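Local coordinates for protein predicted ATPase involved in replication control, Cdc46/Mcm family (Methanopyrus kandleri AV19, PDB 3F8T) that belongs to the MCM family of replicative helicases and probably binds ATP and single-stranded DNA, at residues T30-E35 against S68-H73; R75-A80 against V96-L101; W289-G294 against V329-I334; A359-D364 against I374-V379. The protein carries 2 engineered substitutions. All coordinates share one frame; numbering follows the deposited sequence.

Contact 1: T30-E35 against S68-H73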
loop_
_atom_site.group_PDB
_atom_site.type_symbol
_atom_site.label_atom_id
_atom_site.label_comp_id
_atom_site.label_asym_id
_atom_site.label_seq_id
_atom_site.Cartn_x
_atom_site.Cartn_y
_atom_site.Cartn_z
ATOM N N THR A 30 39.064 23.338 -5.332
ATOM C CA THR A 30 39.945 22.194 -5.077
ATOM C C THR A 30 39.657 21.485 -3.737
ATOM O O THR A 30 39.663 20.255 -3.673
ATOM C CB THR A 30 41.447 22.581 -5.197
ATOM O OG1 THR A 30 41.697 23.068 -6.521
ATOM C CG2 THR A 30 42.332 21.376 -4.964
ATOM N N ARG A 31 39.395 22.254 -2.683
ATOM C CA ARG A 31 39.138 21.659 -1.364
ATOM C C ARG A 31 37.940 20.686 -1.347
ATOM O O ARG A 31 37.966 19.672 -0.638
ATOM C CB ARG A 31 39.022 22.729 -0.268
ATOM C CG ARG A 31 37.907 23.745 -0.447
ATOM C CD ARG A 31 37.687 24.596 0.831
ATOM N NE ARG A 31 37.082 23.823 1.923
ATOM C CZ ARG A 31 35.796 23.468 1.976
ATOM N NH1 ARG A 31 34.956 23.812 1.000
ATOM N NH2 ARG A 31 35.347 22.759 3.003
ATOM N N VAL A 32 36.902 20.988 -2.130
ATOM C CA VAL A 32 35.761 20.082 -2.269
ATOM C C VAL A 32 36.241 18.688 -2.642
ATOM O O VAL A 32 35.887 17.713 -1.964
ATOM C CB VAL A 32 34.699 20.602 -3.290
ATOM C CG1 VAL A 32 33.606 19.536 -3.570
ATOM C CG2 VAL A 32 34.066 21.874 -2.778
ATOM N N LEU A 33 37.054 18.589 -3.698
ATOM C CA LEU A 33 37.537 17.291 -4.163
ATOM C C LEU A 33 38.566 16.647 -3.231
ATOM O O LEU A 33 38.546 15.434 -3.033
ATOM C CB LEU A 33 38.101 17.366 -5.594
ATOM C CG LEU A 33 37.158 17.270 -6.804
ATOM C CD1 LEU A 33 37.961 16.897 -8.049
ATOM C CD2 LEU A 33 36.009 16.270 -6.591
ATOM N N ILE A 34 39.473 17.452 -2.681
ATOM C CA ILE A 34 40.424 16.945 -1.693
ATOM C C ILE A 34 39.688 16.345 -0.480
ATOM O O ILE A 34 40.016 15.255 -0.033
ATOM C CB ILE A 34 41.426 18.037 -1.217
ATOM C CG1 ILE A 34 42.324 18.483 -2.373
ATOM C CG2 ILE A 34 42.308 17.489 -0.094
ATOM C CD1 ILE A 34 43.185 19.696 -2.047
ATOM N N GLU A 35 38.701 17.054 0.055
ATOM C CA GLU A 35 37.994 16.524 1.228
ATOM C C GLU A 35 37.197 15.257 0.895
ATOM O O GLU A 35 37.119 14.333 1.718
ATOM C CB GLU A 35 37.142 17.602 1.890
ATOM C CG GLU A 35 38.026 18.664 2.546
ATOM C CD GLU A 35 37.255 19.843 3.103
ATOM O OE1 GLU A 35 36.120 19.650 3.619
ATOM O OE2 GLU A 35 37.795 20.975 3.029
ATOM N N SER A 68 26.071 19.550 2.491
ATOM C CA SER A 68 24.973 20.313 1.932
ATOM C C SER A 68 25.329 20.927 0.573
ATOM O O SER A 68 24.545 20.837 -0.372
ATOM C CB SER A 68 24.575 21.403 2.925
ATOM O OG SER A 68 23.437 22.083 2.458
ATOM N N TRP A 69 26.507 21.538 0.472
ATOM C CA TRP A 69 26.958 22.171 -0.775
ATOM C C TRP A 69 27.059 21.125 -1.885
ATOM O O TRP A 69 26.682 21.371 -3.038
ATOM C CB TRP A 69 28.329 22.823 -0.568
ATOM C CG TRP A 69 28.757 23.693 -1.730
ATOM C CD1 TRP A 69 28.544 25.042 -1.867
ATOM C CD2 TRP A 69 29.458 23.274 -2.902
ATOM N NE1 TRP A 69 29.079 25.490 -3.060
ATOM C CE2 TRP A 69 29.645 24.426 -3.715
ATOM C CE3 TRP A 69 29.964 22.044 -3.346
ATOM C CZ2 TRP A 69 30.297 24.373 -4.954
ATOM C CZ3 TRP A 69 30.616 21.988 -4.573
ATOM C CH2 TRP A 69 30.782 23.155 -5.365
ATOM N N ILE A 70 27.589 19.957 -1.526
ATOM C CA ILE A 70 27.779 18.881 -2.490
ATOM C C ILE A 70 26.433 18.400 -3.030
ATOM O O ILE A 70 26.274 18.253 -4.245
ATOM C CB ILE A 70 28.614 17.714 -1.894
ATOM C CG1 ILE A 70 30.071 18.158 -1.713
ATOM C CG2 ILE A 70 28.553 16.490 -2.811
ATOM C CD1 ILE A 70 30.948 17.160 -0.946
ATOM N N ALA A 71 25.467 18.196 -2.134
ATOM C CA ALA A 71 24.121 17.773 -2.537
ATOM C C ALA A 71 23.504 18.825 -3.452
ATOM O O ALA A 71 22.972 18.493 -4.505
ATOM C CB ALA A 71 23.235 17.515 -1.316
ATOM N N THR A 72 23.604 20.096 -3.065
ATOM C CA THR A 72 23.079 21.178 -3.902
ATOM C C THR A 72 23.711 21.214 -5.298
ATOM O O THR A 72 23.008 21.435 -6.280
ATOM C CB THR A 72 23.180 22.545 -3.174
ATOM O OG1 THR A 72 22.352 22.477 -2.012
ATOM C CG2 THR A 72 22.679 23.711 -4.072
ATOM N N HIS A 73 25.012 20.935 -5.381
ATOM C CA HIS A 73 25.768 21.013 -6.629
ATOM C C HIS A 73 26.189 19.650 -7.189
ATOM O O HIS A 73 27.217 19.537 -7.861
ATOM C CB HIS A 73 27.017 21.887 -6.440
ATOM C CG HIS A 73 26.715 23.257 -5.930
ATOM N ND1 HIS A 73 26.406 23.511 -4.608
ATOM C CD2 HIS A 73 26.646 24.448 -6.569
ATOM C CE1 HIS A 73 26.175 24.804 -4.455
ATOM N NE2 HIS A 73 26.318 25.395 -5.630
#

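Contact 2: R75-A80 against V96-L101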
loop_
_atom_site.group_PDB
_atom_site.type_symbol
_atom_site.label_atom_id
_atom_site.label_comp_id
_atom_site.label_asym_id
_atom_site.label_seq_id
_atom_site.Cartn_x
_atom_site.Cartn_y
_atom_site.Cartn_z
ATOM N N ARG A 75 25.302 17.919 -9.668
ATOM C CA ARG A 75 25.434 17.836 -11.127
ATOM C C ARG A 75 26.880 18.145 -11.563
ATOM O O ARG A 75 27.343 17.662 -12.597
ATOM C CB ARG A 75 24.390 18.736 -11.819
ATOM C CG ARG A 75 24.564 20.258 -11.592
ATOM C CD ARG A 75 25.160 20.886 -12.841
ATOM N NE ARG A 75 25.309 22.342 -12.777
ATOM C CZ ARG A 75 25.873 23.061 -13.747
ATOM N NH1 ARG A 75 26.322 22.448 -14.844
ATOM N NH2 ARG A 75 25.988 24.383 -13.627
ATOM N N LEU A 76 27.579 18.932 -10.748
ATOM C CA LEU A 76 29.009 19.245 -10.944
ATOM C C LEU A 76 29.948 18.201 -10.355
ATOM O O LEU A 76 30.964 17.861 -10.960
ATOM C CB LEU A 76 29.362 20.594 -10.300
ATOM C CG LEU A 76 28.647 21.852 -10.780
ATOM C CD1 LEU A 76 29.166 23.049 -10.000
ATOM C CD2 LEU A 76 28.864 22.039 -12.276
ATOM N N VAL A 77 29.599 17.712 -9.163
ATOM C CA VAL A 77 30.458 16.783 -8.408
ATOM C C VAL A 77 30.473 15.385 -9.007
ATOM O O VAL A 77 31.534 14.794 -9.200
ATOM C CB VAL A 77 30.055 16.748 -6.927
ATOM C CG1 VAL A 77 30.863 15.679 -6.137
ATOM C CG2 VAL A 77 30.223 18.135 -6.327
ATOM N N GLU A 78 29.295 14.862 -9.319
ATOM C CA GLU A 78 29.202 13.503 -9.841
ATOM C C GLU A 78 30.105 13.221 -11.072
ATOM O O GLU A 78 30.810 12.225 -11.075
ATOM C CB GLU A 78 27.730 13.127 -10.081
ATOM C CG GLU A 78 27.472 11.635 -10.224
ATOM C CD GLU A 78 27.548 11.176 -11.662
ATOM O OE1 GLU A 78 27.751 12.035 -12.545
ATOM O OE2 GLU A 78 27.407 9.957 -11.913
ATOM N N PRO A 79 30.055 14.060 -12.143
ATOM C CA PRO A 79 30.992 13.779 -13.253
ATOM C C PRO A 79 32.473 13.952 -12.897
ATOM O O PRO A 79 33.333 13.276 -13.493
ATOM C CB PRO A 79 30.575 14.781 -14.341
ATOM C CG PRO A 79 29.863 15.841 -13.634
ATOM C CD PRO A 79 29.168 15.187 -12.466
ATOM N N ALA A 80 32.776 14.839 -11.946
ATOM C CA ALA A 80 34.166 14.998 -11.469
ATOM C C ALA A 80 34.654 13.701 -10.837
ATOM O O ALA A 80 35.758 13.230 -11.116
ATOM C CB ALA A 80 34.265 16.133 -10.464
ATOM N N VAL A 96 29.148 6.148 -9.607
ATOM C CA VAL A 96 29.289 6.871 -8.354
ATOM C C VAL A 96 27.966 6.833 -7.601
ATOM O O VAL A 96 26.893 7.007 -8.185
ATOM C CB VAL A 96 29.757 8.342 -8.593
ATOM C CG1 VAL A 96 29.635 9.174 -7.322
ATOM C CG2 VAL A 96 31.200 8.362 -9.104
ATOM N N ARG A 97 28.051 6.578 -6.300
ATOM C CA ARG A 97 26.877 6.568 -5.449
ATOM C C ARG A 97 27.113 7.527 -4.295
ATOM O O ARG A 97 28.253 7.719 -3.854
ATOM C CB ARG A 97 26.605 5.157 -4.917
ATOM C CG ARG A 97 26.295 4.098 -5.999
ATOM C CD ARG A 97 24.940 4.327 -6.692
ATOM N NE ARG A 97 24.631 3.272 -7.658
ATOM C CZ ARG A 97 24.702 3.405 -8.982
ATOM N NH1 ARG A 97 25.062 4.558 -9.529
ATOM N NH2 ARG A 97 24.397 2.377 -9.767
ATOM N N PHE A 98 26.038 8.130 -3.816
ATOM C CA PHE A 98 26.115 8.970 -2.641
ATOM C C PHE A 98 25.275 8.339 -1.536
ATOM O O PHE A 98 24.182 7.818 -1.788
ATOM C CB PHE A 98 25.621 10.389 -2.940
ATOM C CG PHE A 98 26.381 11.093 -4.039
ATOM C CD1 PHE A 98 26.020 10.921 -5.378
ATOM C CD2 PHE A 98 27.432 11.959 -3.732
ATOM C CE1 PHE A 98 26.711 11.588 -6.406
ATOM C CE2 PHE A 98 28.129 12.635 -4.750
ATOM C CZ PHE A 98 27.769 12.442 -6.085
ATOM N N ARG A 99 25.797 8.394 -0.315
ATOM C CA ARG A 99 25.065 7.953 0.862
ATOM C C ARG A 99 25.007 9.114 1.840
ATOM O O ARG A 99 25.817 10.053 1.760
ATOM C CB ARG A 99 25.760 6.746 1.514
ATOM C CG ARG A 99 26.105 5.598 0.551
ATOM C CD ARG A 99 24.853 4.858 0.059
ATOM N NE ARG A 99 25.031 4.212 -1.248
ATOM C CZ ARG A 99 25.515 2.982 -1.442
ATOM N NH1 ARG A 99 25.896 2.231 -0.414
ATOM N NH2 ARG A 99 25.631 2.498 -2.679
ATOM N N GLY A 100 24.042 9.053 2.754
ATOM C CA GLY A 100 23.977 9.994 3.861
ATOM C C GLY A 100 23.586 11.399 3.468
ATOM O O GLY A 100 24.184 12.365 3.942
ATOM N N LEU A 101 22.577 11.514 2.603
ATOM C CA LEU A 101 21.981 12.807 2.257
ATOM C C LEU A 101 21.559 13.574 3.496
ATOM O O LEU A 101 20.909 12.999 4.367
ATOM C CB LEU A 101 20.739 12.615 1.368
ATOM C CG LEU A 101 20.923 12.399 -0.131
ATOM C CD1 LEU A 101 21.768 11.158 -0.406
ATOM C CD2 LEU A 101 19.552 12.279 -0.815
HETATM O O HOH W 1 27.246 7.305 -10.981
#

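Contact 3: W289-G294 against V329-I334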
loop_
_atom_site.group_PDB
_atom_site.type_symbol
_atom_site.label_atom_id
_atom_site.label_comp_id
_atom_site.label_asym_id
_atom_site.label_seq_id
_atom_site.Cartn_x
_atom_site.Cartn_y
_atom_site.Cartn_z
ATOM N N TRP A 289 6.992 0.494 -25.411
ATOM C CA TRP A 289 5.870 0.064 -24.576
ATOM C C TRP A 289 5.765 0.945 -23.328
ATOM O O TRP A 289 6.775 1.410 -22.809
ATOM C CB TRP A 289 6.018 -1.411 -24.178
ATOM C CG TRP A 289 7.331 -1.714 -23.526
ATOM C CD1 TRP A 289 8.462 -2.191 -24.139
ATOM C CD2 TRP A 289 7.668 -1.546 -22.139
ATOM N NE1 TRP A 289 9.474 -2.335 -23.217
ATOM C CE2 TRP A 289 9.016 -1.943 -21.984
ATOM C CE3 TRP A 289 6.958 -1.101 -21.010
ATOM C CZ2 TRP A 289 9.672 -1.905 -20.745
ATOM C CZ3 TRP A 289 7.609 -1.063 -19.783
ATOM C CH2 TRP A 289 8.952 -1.464 -19.658
ATOM N N ALA A 290 4.542 1.177 -22.864
ATOM C CA ALA A 290 4.321 1.859 -21.584
ATOM C C ALA A 290 3.294 1.070 -20.788
ATOM O O ALA A 290 2.297 0.620 -21.349
ATOM C CB ALA A 290 3.848 3.269 -21.808
ATOM N N LEU A 291 3.553 0.885 -19.496
ATOM C CA LEU A 291 2.637 0.168 -18.625
ATOM C C LEU A 291 2.210 1.094 -17.481
ATOM O O LEU A 291 3.055 1.538 -16.699
ATOM C CB LEU A 291 3.316 -1.086 -18.079
ATOM C CG LEU A 291 2.490 -2.003 -17.173
ATOM C CD1 LEU A 291 1.316 -2.607 -17.938
ATOM C CD2 LEU A 291 3.368 -3.091 -16.560
ATOM N N ARG A 292 0.907 1.387 -17.414
ATOM C CA ARG A 292 0.353 2.345 -16.449
ATOM C C ARG A 292 -0.601 1.646 -15.468
ATOM O O ARG A 292 -1.520 0.917 -15.879
ATOM C CB ARG A 292 -0.372 3.498 -17.171
ATOM C CG ARG A 292 -1.213 4.351 -16.222
ATOM C CD ARG A 292 -1.529 5.745 -16.711
ATOM N NE ARG A 292 -1.875 6.577 -15.554
ATOM C CZ ARG A 292 -1.013 7.330 -14.864
ATOM N NH1 ARG A 292 0.275 7.413 -15.226
ATOM N NH2 ARG A 292 -1.440 8.026 -13.814
ATOM N N ALA A 293 -0.364 1.865 -14.176
ATOM C CA ALA A 293 -1.151 1.244 -13.127
ATOM C C ALA A 293 -2.551 1.829 -13.112
ATOM O O ALA A 293 -2.710 3.046 -13.141
ATOM C CB ALA A 293 -0.506 1.471 -11.788
ATOM N N GLY A 294 -3.540 0.944 -13.030
ATOM C CA GLY A 294 -4.921 1.316 -12.720
ATOM C C GLY A 294 -5.164 1.257 -11.222
ATOM O O GLY A 294 -4.253 0.978 -10.438
ATOM N N VAL A 329 -3.674 -8.134 -10.487
ATOM C CA VAL A 329 -4.372 -7.921 -11.743
ATOM C C VAL A 329 -3.421 -8.384 -12.827
ATOM O O VAL A 329 -2.196 -8.293 -12.667
ATOM C CB VAL A 329 -4.752 -6.440 -12.020
ATOM C CG1 VAL A 329 -5.422 -5.789 -10.812
ATOM C CG2 VAL A 329 -3.558 -5.641 -12.453
ATOM N N THR A 330 -3.991 -8.863 -13.928
ATOM C CA THR A 330 -3.196 -9.330 -15.059
ATOM C C THR A 330 -3.672 -8.583 -16.295
ATOM O O THR A 330 -4.882 -8.457 -16.551
ATOM C CB THR A 330 -3.293 -10.855 -15.249
ATOM O OG1 THR A 330 -2.992 -11.510 -14.016
ATOM C CG2 THR A 330 -2.285 -11.347 -16.328
ATOM N N VAL A 331 -2.708 -8.028 -17.019
ATOM C CA VAL A 331 -2.965 -7.394 -18.292
ATOM C C VAL A 331 -1.941 -7.964 -19.280
ATOM O O VAL A 331 -0.736 -7.855 -19.057
ATOM C CB VAL A 331 -2.896 -5.843 -18.182
ATOM C CG1 VAL A 331 -1.559 -5.374 -17.637
ATOM C CG2 VAL A 331 -3.201 -5.175 -19.512
ATOM N N ASP A 332 -2.427 -8.618 -20.335
ATOM C CA ASP A 332 -1.549 -9.179 -21.379
ATOM C C ASP A 332 -0.424 -10.062 -20.824
ATOM O O ASP A 332 0.761 -9.953 -21.215
ATOM C CB ASP A 332 -1.007 -8.047 -22.248
ATOM C CG ASP A 332 -2.115 -7.300 -22.988
ATOM O OD1 ASP A 332 -3.128 -7.939 -23.343
ATOM O OD2 ASP A 332 -1.978 -6.082 -23.225
ATOM N N GLY A 333 -0.802 -10.951 -19.909
ATOM C CA GLY A 333 0.144 -11.873 -19.317
ATOM C C GLY A 333 1.077 -11.270 -18.292
ATOM O O GLY A 333 1.942 -11.970 -17.763
ATOM N N ILE A 334 0.941 -9.971 -18.029
ATOM C CA ILE A 334 1.742 -9.312 -16.990
ATOM C C ILE A 334 0.925 -9.274 -15.701
ATOM O O ILE A 334 -0.114 -8.615 -15.654
ATOM C CB ILE A 334 2.143 -7.870 -17.363
ATOM C CG1 ILE A 334 3.050 -7.855 -18.595
ATOM C CG2 ILE A 334 2.871 -7.205 -16.172
ATOM C CD1 ILE A 334 2.911 -6.597 -19.439
#

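Contact 4: A359-D364 against I374-V379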
loop_
_atom_site.group_PDB
_atom_site.type_symbol
_atom_site.label_atom_id
_atom_site.label_comp_id
_atom_site.label_asym_id
_atom_site.label_seq_id
_atom_site.Cartn_x
_atom_site.Cartn_y
_atom_site.Cartn_z
ATOM N N ALA A 359 -31.545 -10.590 -1.554
ATOM C CA ALA A 359 -32.221 -10.828 -2.826
ATOM C C ALA A 359 -32.375 -9.548 -3.646
ATOM O O ALA A 359 -32.504 -9.607 -4.869
ATOM C CB ALA A 359 -33.577 -11.501 -2.599
ATOM N N ARG A 360 -32.343 -8.399 -2.976
ATOM C CA ARG A 360 -32.487 -7.097 -3.633
ATOM C C ARG A 360 -31.196 -6.579 -4.278
ATOM O O ARG A 360 -31.226 -5.601 -5.025
ATOM C CB ARG A 360 -33.023 -6.050 -2.655
ATOM C CG ARG A 360 -34.456 -6.293 -2.185
ATOM C CD ARG A 360 -34.866 -5.288 -1.114
ATOM N NE ARG A 360 -33.840 -5.135 -0.079
ATOM C CZ ARG A 360 -33.254 -3.981 0.252
ATOM N NH1 ARG A 360 -33.604 -2.845 -0.346
ATOM N NH2 ARG A 360 -32.321 -3.960 1.203
ATOM N N ILE A 361 -30.077 -7.226 -3.975
ATOM C CA ILE A 361 -28.793 -6.882 -4.581
ATOM C C ILE A 361 -28.716 -7.483 -5.982
ATOM O O ILE A 361 -28.698 -8.705 -6.135
ATOM C CB ILE A 361 -27.615 -7.416 -3.734
ATOM C CG1 ILE A 361 -27.645 -6.805 -2.328
ATOM C CG2 ILE A 361 -26.277 -7.140 -4.423
ATOM C CD1 ILE A 361 -26.630 -7.405 -1.385
ATOM N N ASP A 362 -28.682 -6.632 -7.002
ATOM C CA ASP A 362 -28.506 -7.132 -8.370
ATOM C C ASP A 362 -27.015 -7.295 -8.723
ATOM O O ASP A 362 -26.362 -6.387 -9.240
ATOM C CB ASP A 362 -29.323 -6.330 -9.412
ATOM C CG ASP A 362 -28.612 -5.070 -9.900
ATOM O OD1 ASP A 362 -28.276 -4.201 -9.066
ATOM O OD2 ASP A 362 -28.400 -4.946 -11.128
ATOM N N LEU A 363 -26.499 -8.465 -8.365
ATOM C CA LEU A 363 -25.146 -8.905 -8.669
ATOM C C LEU A 363 -25.230 -10.408 -8.659
ATOM O O LEU A 363 -25.983 -10.976 -7.862
ATOM C CB LEU A 363 -24.167 -8.485 -7.577
ATOM C CG LEU A 363 -23.475 -7.126 -7.537
ATOM C CD1 LEU A 363 -22.601 -7.073 -6.286
ATOM C CD2 LEU A 363 -22.639 -6.855 -8.784
ATOM N N ASP A 364 -24.452 -11.068 -9.512
ATOM C CA ASP A 364 -24.529 -12.520 -9.580
ATOM C C ASP A 364 -24.021 -13.176 -8.301
ATOM O O ASP A 364 -23.168 -12.619 -7.596
ATOM C CB ASP A 364 -23.813 -13.070 -10.824
ATOM C CG ASP A 364 -22.354 -12.741 -10.839
ATOM O OD1 ASP A 364 -21.548 -13.650 -10.561
ATOM O OD2 ASP A 364 -22.022 -11.567 -11.097
ATOM N N ILE A 374 -21.400 -8.498 3.902
ATOM C CA ILE A 374 -22.237 -7.471 3.319
ATOM C C ILE A 374 -22.875 -6.703 4.462
ATOM O O ILE A 374 -23.487 -7.298 5.345
ATOM C CB ILE A 374 -23.328 -8.025 2.367
ATOM C CG1 ILE A 374 -22.703 -8.985 1.342
ATOM C CG2 ILE A 374 -24.088 -6.832 1.720
ATOM C CD1 ILE A 374 -23.693 -9.610 0.336
ATOM N N ALA A 375 -22.691 -5.393 4.451
ATOM C CA ALA A 375 -23.232 -4.516 5.481
ATOM C C ALA A 375 -24.483 -3.813 4.942
ATOM O O ALA A 375 -24.395 -2.870 4.133
ATOM C CB ALA A 375 -22.177 -3.516 5.909
ATOM N N PHE A 376 -25.643 -4.313 5.361
ATOM C CA PHE A 376 -26.931 -3.766 4.953
ATOM C C PHE A 376 -27.256 -2.603 5.857
ATOM O O PHE A 376 -27.598 -2.797 7.026
ATOM C CB PHE A 376 -28.036 -4.829 5.027
ATOM C CG PHE A 376 -27.789 -6.028 4.155
ATOM C CD1 PHE A 376 -27.194 -7.177 4.676
ATOM C CD2 PHE A 376 -28.148 -6.009 2.813
ATOM C CE1 PHE A 376 -26.946 -8.277 3.865
ATOM C CE2 PHE A 376 -27.911 -7.095 2.007
ATOM C CZ PHE A 376 -27.308 -8.235 2.529
ATOM N N LEU A 377 -27.115 -1.390 5.332
ATOM C CA LEU A 377 -27.362 -0.189 6.127
ATOM C C LEU A 377 -28.866 -0.034 6.370
ATOM O O LEU A 377 -29.674 -0.449 5.539
ATOM C CB LEU A 377 -26.793 1.054 5.429
ATOM C CG LEU A 377 -25.368 1.026 4.858
ATOM C CD1 LEU A 377 -24.943 2.432 4.478
ATOM C CD2 LEU A 377 -24.382 0.427 5.844
ATOM N N GLY A 378 -29.240 0.546 7.508
ATOM C CA GLY A 378 -30.661 0.650 7.881
ATOM C C GLY A 378 -31.207 -0.671 8.406
ATOM O O GLY A 378 -32.337 -0.733 8.917
ATOM N N VAL A 379 -30.392 -1.718 8.272
ATOM C CA VAL A 379 -30.626 -3.062 8.834
ATOM C C VAL A 379 -31.644 -3.864 8.032
ATOM O O VAL A 379 -31.266 -4.669 7.166
ATOM C CB VAL A 379 -30.956 -3.033 10.365
ATOM C CG1 VAL A 379 -31.568 -4.352 10.833
ATOM C CG2 VAL A 379 -29.702 -2.712 11.175
#

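Contact 1: T30-E35 against S68-H73
The indole of W69 stands between V32 of helix 30-37 and H73 of its own helix end. H73 lays its imidazole over one indole face, with ND1 3.4 Å above the W69 ring plane and over its centre; W69 CE2 in turn sits over the imidazole, offset toward its rim. From the other side of the indole V32 arrives obliquely on the six-membered ring, V32 CG2 lying 3.9 Å from W69 CZ3 and V32 CG1 4.0 Å from the same carbon. The two side chains cross at about a right angle. W69 CG lies anti to the backbone N (chi1 -170°), which swings the indole out toward helix 30-37.

At the edge of the imidazole, in its plane, is W69 O. H73 ND1 donates to W69 O at 2.7 Å with an N-H...O angle of 159°, and H73 N donates to the same oxygen. The ND1 bond fixes the rotation of the imidazole against the indole; the H73 N bond belongs to the helix end. Beside the aromatic pair, I70 CG1 approaches V32 CG1 at 4.2 Å, while L66 also touches V32 and V77 backs I70. Next to the contact, R31 NH2 and E35 OE2 form a salt bridge at 3.0 Å, one turn apart on helix 30-37.

H73 directly follows helix 64-72 and occupies the N-cap position of helix 74-88, marking the corner between them. Such apolar packing between short helices is consistent with the mainly helical subdomain at the N-terminus of MCM proteins.

Contact 2: R75-A80 against V96-L101
E78 and V77 of helix 74-88 pack against F98 and V96 of strand 96-99. That strand pairs in parallel with strand 55-58, and the chain between them runs through helices 64-72 and 74-88, a beta-alpha-beta crossover with two helices in the connection. Helix segment and strand lie 9.3 Å apart at closest approach, their directions 130° apart.

The apolar part centres on the rim of the F98 ring. E78 CG comes to 3.9 Å from F98 CE1, near the ring plane, and V77 CG1 meets the same ring at its edge, 4.3 Å from F98 CE2. The same E78 CG is 4.3 Å from V96 CB. L81, one turn on, touches both V96 and F98, and L57 of the neighbouring strand also packs on F98.

The polar part lies at the end of E78. With chi2 at -91° the chain bends after CG, and the carboxylate turns off from the ring it has just passed. There R82 takes E78 OE1 in a salt bridge, giving the buried acid a charged partner. A water links helix and strand: it donates to E78 OE2 at 2.8 Å and accepts from V96 N at 2.6 Å.

Contact 3: W289-G294 against V329-I334
L291 points its two methyls at two different residues of a neighbouring hairpin. L291 CD1 lies 4.0 Å from V331 CG1, and L291 CD2 lies 4.2 Å from I334 CG2, each branch with its own partner. In both pairs the side chains run in opposite directions and slide past each other. L291 CG is anti to the backbone N (chi1 -178°), which extends the isobutyl group from its strand toward the hairpin. V331 CG1 sits in the crowded position between its backbone N and carbonyl carbon (chi1 57°), and this brings it to L291 CD1. I334 uses its short branch, CG2, for the closest approach, while I334 CD1 on the longer branch stays 4.6 Å from L291 CD2.

By their places in the chain, the two partners are consistent with two hairpins of MCM proteins that some other AAA+ ATPases share. Strand 289-293 pairs with strand 281-285, probably as the helix-2 insert; strands 328-331 and 334-337 probably form the presensor-1 hairpin, before strand 341-346. The second hairpin closes with a type I' turn from V331 to I334, in which D332 and G333 both have positive phi. Its ends are joined twice, V331 N to I334 O at 3.0 Å and I334 N to V331 O at 2.9 Å, so the two residues that touch L291 stand side by side.

Strand 289-293 also pairs on its other side with strand 118-130 of the OB fold, where V128 touches L291. P157 adds to the cover over L291. The interface continues onto strand 281-285, where V331 touches A281 and I334 touches L283.

Contact 4: A359-D364 against I374-V379
F376, whose ring receives I361 across the contact, accepts from V379 N at its backbone O, 3.2 Å away. This bond closes the type II turn that follows strand 373-376, with G378 at positive phi. On the apolar side, I361 CD1 approaches the F376 ring obliquely, 3.6 Å from F376 CE2, and the two side chains cross at about a right angle. The same methyl meets I374 tip to tip: I361 CD1 is 4.1 Å from I374 CG2 and equally far from I374 CD1. I361 CG1 is anti to its carbonyl carbon (chi1 -60°) and the chain is then extended, which carries CD1 to I374 and F376. I374 CG2 lies 3.6 Å above the F376 ring plane, offset toward the rim, on the same side as I361 CD1.

Strand 373-376 is one of the two outer strands of the five-stranded parallel sheet, next to strand 242-245, in the 5-1-4-3-2 order of AAA+ ATPases. I361 belongs to the irregular loop leading to helix 365-368, whose L368 touches both I361 and I374. From helix 473-489, Y486 packs on I374 and T489 on F376. At the end of the loop D364 N-caps helix 365-368 through F367 N, and its carboxylate also forms a salt bridge with R317.

Overall arrangement
Contacts 1 and 2 adjoin, their centres about 9 Å apart, and share one small core: helix 64-72 runs into helix 74-88, and I70 touches V77. Both are buried, but contact 1 is a helix-helix meeting of carbons, whereas contact 2 sets a helix on a strand and adds a buried acid and a bridging water. Contacts 3 and 4 both belong to the P-loop ATPase part yet do not touch, with nearest atoms about 17 Å apart. Contact 3 is partly buried, between hairpins beside the OB-fold strands; contact 4 is buried at the edge of the ATPase sheet. Contacts 1 and 4 lie on opposite sides of the chain's centre.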